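Local coordinates for protein delta-aminolevulinic acid dehydratase (Toxoplasma gondii ME49, PDB 3OBK) that catalyses the condensation of two molecules of 5-aminolevulinic acid into porphobilinogen, the pyrrole building block of tetrapyrroles such as haem, at residues D159-V162 / H163-K167. Residues are numbered along the deposited sequence; the frame is centred on the assembly and turned at random.
Sequences DLTV and HQLCK
Leu165 lies one helical turn beyond Thr161, and its side chain leans back toward it. Its CB rests against the backbone, 3.6 Å from Val162 O. CG, anti to the carbonyl carbon (chi1 -60°), swings back beside the preceding turn and stands 3.3 Å from Thr161 O. At the tip, Leu165 CD1 comes within 4.1 Å of Thr161 CG2, the two side chains crossing obliquely. Thr161 O also accepts the backbone hydrogen bond from Leu165 N, at 3.0 Å.

Threonine suits this buried place because its two branches do different work. The methyl, anti to the backbone N, faces Leu165, while the hydroxyl lies beside that N and hydrogen-bonds to Val157 O and Val148 N, tying the first turn of helix 158-175 to the preceding chain. This helix leads into strand 179-182 of the TIM barrel, and Leu165, which also touches Asp184, has its side chain about 8 Å from bound porphobilinogen.

On another flank, Val162 CG1 meets Cys166 SG at 4.1 Å, an apolar pair; both side chains also pack on Ala192 of helix 189-199, where small residues are consistent with close helix packing. Their backbones are joined by Cys166 N to Val162 O, 2.8 Å.

Gln164 combines an aliphatic stem, which can lie along the helix, with an amide that can bond beyond it: its CG passes 3.6 Å from Leu160 O, and its amide NE2 hydrogen-bonds to Met104 O. His163 is hydrogen-bonded through its backbone N to Asp159 O, and its imidazole has Lys167 CE over the rim of one face. Asp159 suits the subunit interface, since its carboxylate can serve two partners: OD1 forms a salt bridge with Arg22 of the second subunit and OD2 accepts a hydrogen bond from Leu17 N of that subunit.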
loop_
_atom_site.group_PDB
_atom_site.type_symbol
_atom_site.label_atom_id
_atom_site.label_comp_id
_atom_site.label_asym_id
_atom_site.label_seq_id
_atom_site.Cartn_x
_atom_site.Cartn_y
_atom_site.Cartn_z
ATOM N N ASP A 159 21.188 31.220 -5.069
ATOM C CA ASP A 159 20.700 31.956 -3.927
ATOM C C ASP A 159 20.534 33.444 -4.207
ATOM O O ASP A 159 19.620 34.093 -3.705
ATOM C CB ASP A 159 21.669 31.760 -2.763
ATOM C CG ASP A 159 21.765 30.304 -2.324
ATOM O OD1 ASP A 159 20.997 29.442 -2.818
ATOM O OD2 ASP A 159 22.628 30.043 -1.466
ATOM N N LEU A 160 21.423 33.981 -5.020
ATOM C CA LEU A 160 21.359 35.372 -5.383
ATOM C C LEU A 160 20.130 35.534 -6.278
ATOM O O LEU A 160 19.408 36.541 -6.199
ATOM C CB LEU A 160 22.663 35.801 -6.064
ATOM C CG LEU A 160 22.715 37.261 -6.526
ATOM C CD1 LEU A 160 22.471 38.220 -5.331
ATOM C CD2 LEU A 160 24.030 37.567 -7.283
ATOM N N THR A 161 19.862 34.510 -7.086
ATOM C CA THR A 161 18.662 34.519 -7.923
ATOM C C THR A 161 17.414 34.501 -7.068
ATOM O O THR A 161 16.496 35.253 -7.334
ATOM C CB THR A 161 18.649 33.374 -8.943
ATOM O OG1 THR A 161 19.691 33.593 -9.892
ATOM C CG2 THR A 161 17.291 33.305 -9.671
ATOM N N VAL A 162 17.396 33.703 -6.002
ATOM C CA VAL A 162 16.232 33.682 -5.115
ATOM C C VAL A 162 15.958 35.080 -4.530
ATOM O O VAL A 162 14.813 35.538 -4.480
ATOM C CB VAL A 162 16.367 32.601 -4.003
ATOM C CG1 VAL A 162 15.226 32.705 -2.968
ATOM C CG2 VAL A 162 16.374 31.213 -4.642
ATOM N N HIS A 163 17.016 35.780 -4.130
ATOM C CA HIS A 163 16.860 37.133 -3.585
ATOM C C HIS A 163 16.120 38.048 -4.579
ATOM O O HIS A 163 15.184 38.753 -4.183
ATOM C CB HIS A 163 18.226 37.704 -3.221
ATOM C CG HIS A 163 18.179 38.965 -2.401
ATOM N ND1 HIS A 163 17.113 39.302 -1.581
ATOM C CD2 HIS A 163 19.107 39.941 -2.236
ATOM C CE1 HIS A 163 17.382 40.442 -0.963
ATOM N NE2 HIS A 163 18.589 40.840 -1.331
ATOM N N GLN A 164 16.526 38.001 -5.855
ATOM C CA GLN A 164 15.843 38.739 -6.922
ATOM C C GLN A 164 14.388 38.318 -7.070
ATOM O O GLN A 164 13.498 39.163 -7.221
ATOM C CB GLN A 164 16.534 38.553 -8.279
ATOM C CG GLN A 164 17.981 39.048 -8.412
ATOM C CD GLN A 164 18.171 40.499 -8.015
ATOM O OE1 GLN A 164 18.184 40.815 -6.846
ATOM N NE2 GLN A 164 18.331 41.378 -8.992
ATOM N N LEU A 165 14.133 37.012 -7.037
ATOM C CA LEU A 165 12.759 36.520 -7.196
ATOM C C LEU A 165 11.864 36.935 -6.028
ATOM O O LEU A 165 10.649 37.161 -6.215
ATOM C CB LEU A 165 12.734 35.006 -7.312
ATOM C CG LEU A 165 13.503 34.385 -8.460
ATOM C CD1 LEU A 165 13.487 32.868 -8.318
ATOM C CD2 LEU A 165 12.927 34.841 -9.767
ATOM N N CYS A 166 12.452 37.036 -4.831
ATOM C CA CYS A 166 11.724 37.552 -3.682
ATOM C C CYS A 166 11.308 38.997 -3.914
ATOM O O CYS A 166 10.173 39.381 -3.592
ATOM C CB CYS A 166 12.519 37.416 -2.393
ATOM S SG CYS A 166 12.678 35.676 -1.839
ATOM N N LYS A 167 12.184 39.788 -4.515
ATOM C CA LYS A 167 11.833 41.174 -4.776
ATOM C C LYS A 167 10.745 41.222 -5.817
ATOM O O LYS A 167 9.794 41.951 -5.659
ATOM C CB LYS A 167 13.031 41.991 -5.258
ATOM C CG LYS A 167 14.087 42.276 -4.200
ATOM C CD LYS A 167 15.285 42.849 -4.913
ATOM C CE LYS A 167 16.384 43.305 -4.004
ATOM N NZ LYS A 167 17.267 44.245 -4.788
#